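Local atomic coordinates of alpha-glucosidase (Bacteroides thetaiotaomicron, PDB entry 5XFM), a protein that hydrolyses beta-L-arabinopyranosides and alpha-galactosides as a bifunctional, calcium-containing enzyme of glycoside hydrolase family 97. Residues L360-S365 with K386-W391; R414-I419 with R439-M444; R500-G505 with L536-A541. The protein carries 1 engineered substitution. All blocks are in the same frame, centred on the assembly; numbering follows the deposited sequence.

Contact 1: residues L360-S365 with K386-W391; sequences LWYSSS and KREMKW
Leu360 and Tyr362 point to the same side of their strand and meet Trp391 and Glu388 of helix segment 386-391, whose axis runs nearly antiparallel to the strand. At their closest the axes of the two segments are 12.6 Å apart, a gap bridged by long side chains.

The apolar part centres on the indole of Trp391. With its CG anti to the backbone N (chi1 175°), the ring extends off the helix toward the strand and presents the CZ3 corner of its six-membered ring. Trp391 CZ3 approaches Leu360 CD1 only loosely, at 4.4 Å. A separate contact is made at the indole edge, where Tyr362 OH lies near the ring plane, 3.8 Å from Trp391 CZ3.

In the polar part the phenol and the carboxylate reach toward each other from opposite directions. The first torsion of Glu388 (chi1 -168°) puts its CG 3.5 Å from Tyr362 CE2, and a bend at chi2 turns the carboxylate toward the hydroxyl end of the phenol, its plane 70° from the ring. The modelled approach of OE2 to the hydroxyl is too short to be trusted, so the firmer anchors are elsewhere: Arg378 forms a salt bridge to OE1 and His341 a hydrogen bond to OE2. These partners satisfy both oxygens of a buried acid.

Strand 357-363 pairs through Leu360 and Tyr362 with parallel strand 399-403, and helix 382-395 is the crossover of this beta-alpha-beta unit. Trp335 of helix 335-338 touches both Leu360 and Trp391, while Met389 packs on Ile400 and on Ala423 of helix 410-425.

Contact 2: residues R414-I419 with R439-M444; sequences RLYEDI and RGWERM
Tyr416 and Trp441 form a buried edge-to-face aromatic pair that joins helix 410-425 of the catalytic barrel to the short helix 441-444, which comes between strands 429-432 and 448-451 in the chain. The indole supplies the edge and the phenol the face. Ring centroids, taking the six-membered ring of the indole, are 5.1 Å apart, and the planes meet at 61°.

The touch is off-centre. Trp441 CH2 stands over one face of the phenol near its rim, 3.6 Å from Tyr416 CG, and also meets Tyr416 CB at 3.9 Å. The neighbouring corner, Trp441 CZ3, lies 3.8 Å from Tyr416 CD1. Tyr416 CG lies beside the backbone N, anti to the carbonyl carbon (chi1 -78°), which helps turn that face to Trp441, and the two side chains cross at about a right angle. On the Trp441 side, the backbone N of Arg439 sits 3.3 Å above one indole face.

Tyr416 OH bonds to the backbone N of Thr436, and Trp441 NE1 to the carbonyl of Val214, which probably help to fix the two rings in place. Gly440, at positive phi (76°), is the N-cap of the short helix.

This is a T-shaped aromatic contact within an alpha/beta-barrel enzyme; through Val214, part of the N-terminal family region, it also ties the barrel to the beta-rich part of the chain.

Contact 3: residues R500-G505 with L536-A541; sequences RNNDGG and LKDVPA
Asn502, in a left-handed backbone conformation, and Asp538 of segment 536-541 bring their CA atoms to 9.2 Å, the nearest backbone approach between the two segments. Their side chains close the gap from opposite directions.

Asn502 extends with its CG anti to the backbone N (chi1 -165°), which carries the amide out toward Asp538. Its ND2 gives a weak hydrogen bond to Asp538 OD2, long at 3.4 Å though fairly straight at 154°. Amide and carboxylate do not lie flat against each other, since their planes are 66° apart.

A water adds a second route. It accepts from Asn502 ND2 at 3.2 Å and can donate to the backbone carbonyl Asp538 O at 3.1 Å. Seen from ND2, the water and OD2 lie in directions roughly at right angles, so ND2 reaches Asp538 by two routes, a weak direct bond to the carboxylate and a water-mediated one to the carbonyl.

Each polar group is also held at home. Asn502 OD1 accepts from the backbone N of Arg497, which helps hold the amide with ND2 turned to Asp538. The carboxylate of Asp538 folds back onto its own turn, where Asn534 binds OD2 and Asn535 binds OD1.

A neutral amide meeting a carboxylate already engaged by two asparagines, at long range and partly through water, implies a light polar tie between a surface loop and the segment around helix 535-538, and not a strong electrostatic clamp.

How the contacts relate
All three contacts fall within the glycoside hydrolase 97 region of the chain, whose parallel strands and helices build the TIM-type barrel, and they follow one another in series. Contacts 1 and 2 are neighbours, their centres about 17 Å apart: helix 382-395 of contact 1 packs beside helix 410-425 of contact 2, and Met389 CE touches Ile419 O at 3.7 Å. Strand 399-403 lies between these helices in sequence. Contact 3 stands apart at the surface, its centre about 34 Å from that of contact 1 and 38 Å from that of contact 2. Buried links thus join elements close in sequence within the barrel, while a lighter, solvent-side one connects a later loop with the segment at helix 535-538.

Contact 1: residues L360-S365 with K386-W391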
loop_
_atom_site.group_PDB
_atom_site.type_symbol
_atom_site.label_atom_id
_atom_site.label_comp_id
_atom_site.label_asym_id
_atom_site.label_seq_id
_atom_site.Cartn_x
_atom_site.Cartn_y
_atom_site.Cartn_z
ATOM N N LEU A 360 -7.699 -4.926 19.143
ATOM C CA LEU A 360 -6.744 -4.565 20.185
ATOM C C LEU A 360 -5.333 -4.356 19.634
ATOM O O LEU A 360 -4.881 -5.091 18.742
ATOM C CB LEU A 360 -6.726 -5.625 21.288
ATOM C CG LEU A 360 -8.042 -5.800 22.045
ATOM C CD1 LEU A 360 -7.877 -6.781 23.197
ATOM C CD2 LEU A 360 -8.540 -4.452 22.550
ATOM N N TRP A 361 -4.670 -3.327 20.168
ATOM C CA TRP A 361 -3.298 -2.952 19.820
ATOM C C TRP A 361 -2.268 -3.850 20.494
ATOM O O TRP A 361 -2.351 -4.122 21.696
ATOM C CB TRP A 361 -3.030 -1.490 20.215
ATOM C CG TRP A 361 -1.728 -0.911 19.701
ATOM C CD1 TRP A 361 -1.559 -0.150 18.574
ATOM C CD2 TRP A 361 -0.429 -1.007 20.311
ATOM N NE1 TRP A 361 -0.238 0.215 18.437
ATOM C CE2 TRP A 361 0.474 -0.297 19.489
ATOM C CE3 TRP A 361 0.058 -1.630 21.462
ATOM C CZ2 TRP A 361 1.832 -0.193 19.787
ATOM C CZ3 TRP A 361 1.405 -1.531 21.751
ATOM C CH2 TRP A 361 2.277 -0.819 20.918
ATOM N N TYR A 362 -1.309 -4.326 19.708
ATOM C CA TYR A 362 -0.149 -5.035 20.240
ATOM C C TYR A 362 1.129 -4.501 19.621
ATOM O O TYR A 362 1.128 -4.095 18.460
ATOM C CB TYR A 362 -0.261 -6.544 19.979
ATOM C CG TYR A 362 -1.199 -7.276 20.910
ATOM C CD1 TYR A 362 -2.573 -7.243 20.712
ATOM C CD2 TYR A 362 -0.707 -8.011 21.986
ATOM C CE1 TYR A 362 -3.434 -7.913 21.566
ATOM C CE2 TYR A 362 -1.560 -8.682 22.845
ATOM C CZ TYR A 362 -2.922 -8.627 22.630
ATOM O OH TYR A 362 -3.773 -9.291 23.479
ATOM N N SER A 363 2.225 -4.514 20.374
ATOM C CA SER A 363 3.527 -4.310 19.755
ATOM C C SER A 363 4.030 -5.653 19.249
ATOM O O SER A 363 3.916 -6.670 19.941
ATOM C CB SER A 363 4.540 -3.693 20.723
ATOM O OG SER A 363 5.751 -3.366 20.042
ATOM N N SER A 364 4.565 -5.664 18.035
ATOM C CA SER A 364 5.244 -6.849 17.532
ATOM C C SER A 364 6.520 -7.039 18.322
ATOM O O SER A 364 7.079 -8.132 18.379
ATOM C CB SER A 364 5.577 -6.704 16.052
ATOM O OG SER A 364 6.684 -5.841 15.889
ATOM N N SER A 365 6.961 -5.950 18.939
ATOM C CA SER A 365 8.321 -5.837 19.448
ATOM C C SER A 365 8.588 -6.628 20.715
ATOM O O SER A 365 7.860 -6.551 21.712
ATOM C CB SER A 365 8.682 -4.365 19.661
ATOM O OG SER A 365 7.931 -3.792 20.713
ATOM N N LYS A 386 0.377 -17.568 20.664
ATOM C CA LYS A 386 -0.782 -18.436 20.553
ATOM C C LYS A 386 -1.586 -18.458 21.861
ATOM O O LYS A 386 -2.816 -18.477 21.833
ATOM C CB LYS A 386 -0.356 -19.846 20.137
ATOM C CG LYS A 386 0.085 -19.921 18.686
ATOM C CD LYS A 386 0.555 -21.309 18.285
ATOM C CE LYS A 386 1.833 -21.696 18.991
ATOM N NZ LYS A 386 2.215 -23.109 18.716
ATOM N N ARG A 387 -0.899 -18.406 22.998
ATOM C CA ARG A 387 -1.596 -18.262 24.284
ATOM C C ARG A 387 -2.487 -17.004 24.285
ATOM O O ARG A 387 -3.695 -17.040 24.612
ATOM C CB ARG A 387 -0.575 -18.207 25.421
ATOM C CG ARG A 387 -1.164 -18.045 26.815
ATOM C CD ARG A 387 -0.070 -18.166 27.870
ATOM N NE ARG A 387 0.551 -19.487 27.817
ATOM C CZ ARG A 387 1.858 -19.701 27.697
ATOM N NH1 ARG A 387 2.693 -18.675 27.625
ATOM N NH2 ARG A 387 2.331 -20.942 27.640
ATOM N N GLU A 388 -1.878 -15.901 23.864
ATOM C CA GLU A 388 -2.560 -14.624 23.770
ATOM C C GLU A 388 -3.779 -14.710 22.873
ATOM O O GLU A 388 -4.869 -14.310 23.269
ATOM C CB GLU A 388 -1.602 -13.553 23.249
ATOM C CG GLU A 388 -2.123 -12.135 23.372
ATOM C CD GLU A 388 -2.120 -11.627 24.800
ATOM O OE1 GLU A 388 -1.384 -12.191 25.640
ATOM O OE2 GLU A 388 -2.853 -10.657 25.079
ATOM N N MET A 389 -3.595 -15.290 21.689
ATOM C CA MET A 389 -4.635 -15.353 20.666
ATOM C C MET A 389 -5.781 -16.290 21.057
ATOM O O MET A 389 -6.928 -16.093 20.646
ATOM C CB MET A 389 -4.024 -15.782 19.328
ATOM C CG MET A 389 -3.284 -14.661 18.596
ATOM S SD MET A 389 -2.423 -15.181 17.081
ATOM C CE MET A 389 -1.647 -13.636 16.602
ATOM N N LYS A 390 -5.457 -17.323 21.824
ATOM C CA LYS A 390 -6.469 -18.166 22.451
ATOM C C LYS A 390 -7.333 -17.326 23.385
ATOM O O LYS A 390 -8.569 -17.428 23.366
ATOM C CB LYS A 390 -5.817 -19.316 23.227
ATOM C CG LYS A 390 -6.813 -20.268 23.861
ATOM C CD LYS A 390 -6.691 -21.663 23.264
ATOM C CE LYS A 390 -7.398 -22.709 24.127
ATOM N NZ LYS A 390 -6.923 -22.725 25.539
ATOM N N TRP A 391 -6.678 -16.519 24.221
ATOM C CA TRP A 391 -7.424 -15.598 25.088
ATOM C C TRP A 391 -8.316 -14.653 24.262
ATOM O O TRP A 391 -9.517 -14.516 24.541
ATOM C CB TRP A 391 -6.472 -14.793 25.978
ATOM C CG TRP A 391 -7.148 -13.747 26.822
ATOM C CD1 TRP A 391 -7.898 -13.962 27.947
ATOM C CD2 TRP A 391 -7.116 -12.324 26.630
ATOM N NE1 TRP A 391 -8.344 -12.762 28.455
ATOM C CE2 TRP A 391 -7.876 -11.742 27.668
ATOM C CE3 TRP A 391 -6.522 -11.487 25.682
ATOM C CZ2 TRP A 391 -8.058 -10.364 27.777
ATOM C CZ3 TRP A 391 -6.703 -10.116 25.788
ATOM C CH2 TRP A 391 -7.465 -9.569 26.829
#

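Contact 2: residues R414-I419 with R439-M444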
loop_
_atom_site.group_PDB
_atom_site.type_symbol
_atom_site.label_atom_id
_atom_site.label_comp_id
_atom_site.label_asym_id
_atom_site.label_seq_id
_atom_site.Cartn_x
_atom_site.Cartn_y
_atom_site.Cartn_z
ATOM N N ARG A 414 9.438 -13.404 8.269
ATOM C CA ARG A 414 9.050 -14.605 8.998
ATOM C C ARG A 414 8.080 -14.226 10.098
ATOM O O ARG A 414 7.038 -14.878 10.270
ATOM C CB ARG A 414 10.273 -15.318 9.583
ATOM C CG ARG A 414 11.078 -16.103 8.564
ATOM C CD ARG A 414 12.342 -16.694 9.179
ATOM N NE ARG A 414 13.184 -17.338 8.169
ATOM C CZ ARG A 414 14.477 -17.081 7.991
ATOM N NH1 ARG A 414 15.090 -16.192 8.759
ATOM N NH2 ARG A 414 15.161 -17.715 7.049
ATOM N N LEU A 415 8.406 -13.150 10.819
ATOM C CA LEU A 415 7.532 -12.717 11.903
ATOM C C LEU A 415 6.133 -12.275 11.410
ATOM O O LEU A 415 5.112 -12.705 11.968
ATOM C CB LEU A 415 8.197 -11.589 12.681
ATOM C CG LEU A 415 7.440 -11.088 13.909
ATOM C CD1 LEU A 415 7.192 -12.227 14.897
ATOM C CD2 LEU A 415 8.224 -9.976 14.554
ATOM N N TYR A 416 6.090 -11.425 10.379
ATOM C CA TYR A 416 4.827 -10.996 9.762
ATOM C C TYR A 416 3.934 -12.178 9.426
ATOM O O TYR A 416 2.744 -12.226 9.791
ATOM C CB TYR A 416 5.065 -10.205 8.464
ATOM C CG TYR A 416 5.485 -8.758 8.611
ATOM C CD1 TYR A 416 4.589 -7.785 9.052
ATOM C CD2 TYR A 416 6.766 -8.352 8.252
ATOM C CE1 TYR A 416 4.975 -6.460 9.168
ATOM C CE2 TYR A 416 7.157 -7.035 8.362
ATOM C CZ TYR A 416 6.262 -6.093 8.818
ATOM O OH TYR A 416 6.670 -4.784 8.922
ATOM N N GLU A 417 4.516 -13.121 8.688
ATOM C CA GLU A 417 3.759 -14.261 8.202
ATOM C C GLU A 417 3.261 -15.153 9.337
ATOM O O GLU A 417 2.079 -15.484 9.383
ATOM C CB GLU A 417 4.605 -15.067 7.217
ATOM C CG GLU A 417 3.908 -16.268 6.633
ATOM C CD GLU A 417 4.776 -16.981 5.611
ATOM O OE1 GLU A 417 4.811 -16.531 4.442
ATOM O OE2 GLU A 417 5.441 -17.972 5.978
ATOM N N ASP A 418 4.148 -15.523 10.259
ATOM C CA ASP A 418 3.750 -16.368 11.389
ATOM C C ASP A 418 2.645 -15.718 12.244
ATOM O O ASP A 418 1.724 -16.405 12.716
ATOM C CB ASP A 418 4.966 -16.710 12.259
ATOM C CG ASP A 418 6.005 -17.537 11.514
ATOM O OD1 ASP A 418 5.691 -18.042 10.415
ATOM O OD2 ASP A 418 7.125 -17.712 12.033
ATOM N N ILE A 419 2.731 -14.403 12.429
ATOM C CA ILE A 419 1.694 -13.692 13.168
ATOM C C ILE A 419 0.367 -13.812 12.427
ATOM O O ILE A 419 -0.667 -14.140 13.029
ATOM C CB ILE A 419 2.037 -12.202 13.372
ATOM C CG1 ILE A 419 3.161 -12.043 14.391
ATOM C CG2 ILE A 419 0.817 -11.431 13.838
ATOM C CD1 ILE A 419 3.708 -10.619 14.470
ATOM N N ARG A 439 3.017 -6.485 0.168
ATOM C CA ARG A 439 3.455 -6.913 -1.151
ATOM C C ARG A 439 2.526 -7.991 -1.712
ATOM O O ARG A 439 2.893 -9.166 -1.786
ATOM C CB ARG A 439 4.904 -7.389 -1.072
ATOM C CG ARG A 439 5.913 -6.237 -1.142
ATOM C CD ARG A 439 7.028 -6.454 -0.136
ATOM N NE ARG A 439 8.166 -5.544 -0.268
ATOM C CZ ARG A 439 8.473 -4.589 0.607
ATOM N NH1 ARG A 439 7.710 -4.388 1.672
ATOM N NH2 ARG A 439 9.542 -3.829 0.414
ATOM N N GLY A 440 1.318 -7.581 -2.097
ATOM C CA GLY A 440 0.322 -8.519 -2.578
ATOM C C GLY A 440 -0.301 -9.286 -1.424
ATOM O O GLY A 440 -0.843 -10.375 -1.611
ATOM N N TRP A 441 -0.216 -8.723 -0.221
ATOM C CA TRP A 441 -0.579 -9.461 0.984
ATOM C C TRP A 441 -2.079 -9.774 1.158
ATOM O O TRP A 441 -2.417 -10.763 1.814
ATOM C CB TRP A 441 -0.049 -8.710 2.216
ATOM C CG TRP A 441 1.448 -8.863 2.375
ATOM C CD1 TRP A 441 2.309 -9.434 1.480
ATOM C CD2 TRP A 441 2.242 -8.491 3.511
ATOM N NE1 TRP A 441 3.587 -9.420 1.977
ATOM C CE2 TRP A 441 3.576 -8.848 3.222
ATOM C CE3 TRP A 441 1.957 -7.886 4.742
ATOM C CZ2 TRP A 441 4.623 -8.619 4.117
ATOM C CZ3 TRP A 441 2.998 -7.660 5.630
ATOM C CH2 TRP A 441 4.315 -8.024 5.312
ATOM N N GLU A 442 -2.967 -8.988 0.544
ATOM C CA GLU A 442 -4.406 -9.264 0.622
ATOM C C GLU A 442 -4.749 -10.629 0.019
ATOM O O GLU A 442 -5.550 -11.389 0.574
ATOM C CB GLU A 442 -5.218 -8.179 -0.103
ATOM C CG GLU A 442 -5.218 -6.787 0.543
ATOM C CD GLU A 442 -4.126 -5.879 0.002
ATOM O OE1 GLU A 442 -3.153 -6.404 -0.586
ATOM O OE2 GLU A 442 -4.249 -4.640 0.150
ATOM N N ARG A 443 -4.131 -10.943 -1.116
ATOM C CA ARG A 443 -4.365 -12.217 -1.767
ATOM C C ARG A 443 -3.589 -13.317 -1.062
ATOM O O ARG A 443 -4.109 -14.409 -0.853
ATOM C CB ARG A 443 -3.976 -12.164 -3.244
ATOM C CG ARG A 443 -4.357 -13.419 -4.006
ATOM C CD ARG A 443 -4.669 -13.108 -5.453
ATOM N NE ARG A 443 -5.034 -14.315 -6.191
ATOM C CZ ARG A 443 -6.270 -14.808 -6.224
ATOM N NH1 ARG A 443 -7.245 -14.201 -5.550
ATOM N NH2 ARG A 443 -6.534 -15.908 -6.922
ATOM N N MET A 444 -2.338 -13.036 -0.709
ATOM C CA MET A 444 -1.517 -14.042 -0.053
ATOM C C MET A 444 -2.082 -14.481 1.307
ATOM O O MET A 444 -1.989 -15.660 1.656
ATOM C CB MET A 444 -0.087 -13.535 0.096
ATOM C CG MET A 444 0.612 -13.370 -1.237
ATOM S SD MET A 444 1.998 -12.230 -1.228
ATOM C CE MET A 444 3.212 -13.162 -0.300
#

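Contact 3: residues R500-G505 with L536-A541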
loop_
_atom_site.group_PDB
_atom_site.type_symbol
_atom_site.label_atom_id
_atom_site.label_comp_id
_atom_site.label_asym_id
_atom_site.label_seq_id
_atom_site.Cartn_x
_atom_site.Cartn_y
_atom_site.Cartn_z
ATOM N N ARG A 500 -8.342 16.936 21.965
ATOM C CA ARG A 500 -9.567 16.353 22.515
ATOM C C ARG A 500 -10.754 17.320 22.571
ATOM O O ARG A 500 -11.880 16.940 22.244
ATOM C CB ARG A 500 -9.306 15.784 23.907
ATOM C CG ARG A 500 -10.529 15.149 24.543
ATOM C CD ARG A 500 -10.134 14.189 25.649
ATOM N NE ARG A 500 -11.296 13.654 26.348
ATOM C CZ ARG A 500 -11.257 12.585 27.138
ATOM N NH1 ARG A 500 -10.111 11.934 27.311
ATOM N NH2 ARG A 500 -12.361 12.161 27.743
ATOM N N ASN A 501 -10.522 18.559 22.987
ATOM C CA ASN A 501 -11.631 19.497 23.121
ATOM C C ASN A 501 -11.885 20.305 21.853
ATOM O O ASN A 501 -12.723 21.207 21.848
ATOM C CB ASN A 501 -11.405 20.428 24.312
ATOM C CG ASN A 501 -11.538 19.705 25.643
ATOM O OD1 ASN A 501 -10.624 19.715 26.471
ATOM N ND2 ASN A 501 -12.672 19.049 25.843
ATOM N N ASN A 502 -11.172 19.961 20.782
ATOM C CA ASN A 502 -11.342 20.612 19.482
ATOM C C ASN A 502 -11.145 22.121 19.575
ATOM O O ASN A 502 -11.928 22.891 19.014
ATOM C CB ASN A 502 -12.724 20.286 18.897
ATOM C CG ASN A 502 -12.834 20.607 17.408
ATOM O OD1 ASN A 502 -11.828 20.795 16.715
ATOM N ND2 ASN A 502 -14.066 20.668 16.911
ATOM N N ASP A 503 -10.115 22.539 20.307
ATOM C CA ASP A 503 -9.862 23.963 20.525
ATOM C C ASP A 503 -8.373 24.280 20.652
ATOM O O ASP A 503 -8.000 25.385 21.058
ATOM C CB ASP A 503 -10.579 24.459 21.784
ATOM C CG ASP A 503 -10.074 23.791 23.056
ATOM O OD1 ASP A 503 -9.117 22.985 22.990
ATOM O OD2 ASP A 503 -10.620 24.097 24.139
ATOM N N GLY A 504 -7.531 23.305 20.323
ATOM C CA GLY A 504 -6.093 23.485 20.396
ATOM C C GLY A 504 -5.360 22.457 19.560
ATOM O O GLY A 504 -5.980 21.699 18.816
ATOM N N GLY A 505 -4.039 22.414 19.696
ATOM C CA GLY A 505 -3.225 21.531 18.882
ATOM C C GLY A 505 -3.107 22.065 17.467
ATOM O O GLY A 505 -3.207 23.275 17.241
ATOM N N LEU A 536 -20.594 14.634 16.655
ATOM C CA LEU A 536 -22.036 14.542 16.461
ATOM C C LEU A 536 -22.709 15.848 16.880
ATOM O O LEU A 536 -23.870 16.079 16.545
ATOM C CB LEU A 536 -22.626 13.365 17.236
ATOM C CG LEU A 536 -22.513 12.010 16.537
ATOM C CD1 LEU A 536 -23.166 10.921 17.375
ATOM C CD2 LEU A 536 -23.119 12.067 15.139
ATOM N N LYS A 537 -21.965 16.715 17.571
ATOM C CA LYS A 537 -22.486 18.028 17.956
ATOM C C LYS A 537 -21.875 19.211 17.186
ATOM O O LYS A 537 -22.575 20.183 16.899
ATOM C CB LYS A 537 -22.274 18.251 19.457
ATOM C CG LYS A 537 -23.025 17.274 20.359
ATOM C CD LYS A 537 -24.532 17.479 20.298
ATOM C CE LYS A 537 -25.261 16.551 21.260
ATOM N NZ LYS A 537 -25.175 15.125 20.823
ATOM N N ASP A 538 -20.587 19.142 16.851
ATOM C CA ASP A 538 -19.907 20.302 16.256
ATOM C C ASP A 538 -19.573 20.143 14.771
ATOM O O ASP A 538 -18.835 20.951 14.200
ATOM C CB ASP A 538 -18.629 20.639 17.039
ATOM C CG ASP A 538 -17.659 19.470 17.139
ATOM O OD1 ASP A 538 -17.619 18.626 16.218
ATOM O OD2 ASP A 538 -16.921 19.408 18.149
ATOM N N VAL A 539 -20.126 19.110 14.148
ATOM C CA VAL A 539 -19.955 18.899 12.717
ATOM C C VAL A 539 -21.322 18.923 12.039
ATOM O O VAL A 539 -22.262 18.297 12.531
ATOM C CB VAL A 539 -19.242 17.561 12.428
ATOM C CG1 VAL A 539 -19.175 17.285 10.926
ATOM C CG2 VAL A 539 -17.850 17.560 13.041
ATOM N N PRO A 540 -21.441 19.677 10.928
ATOM C CA PRO A 540 -22.675 19.749 10.138
ATOM C C PRO A 540 -23.256 18.364 9.879
ATOM O O PRO A 540 -22.510 17.452 9.525
ATOM C CB PRO A 540 -22.218 20.397 8.831
ATOM C CG PRO A 540 -21.054 21.236 9.222
ATOM C CD PRO A 540 -20.385 20.552 10.385
ATOM N N ALA A 541 -24.570 18.231 10.031
ATOM C CA ALA A 541 -25.239 16.933 10.046
ATOM C C ALA A 541 -25.008 16.139 8.766
ATOM O O ALA A 541 -24.957 14.916 8.802
ATOM C CB ALA A 541 -26.731 17.112 10.296
HETATM O O HOH W 1 -15.795 20.342 14.240
#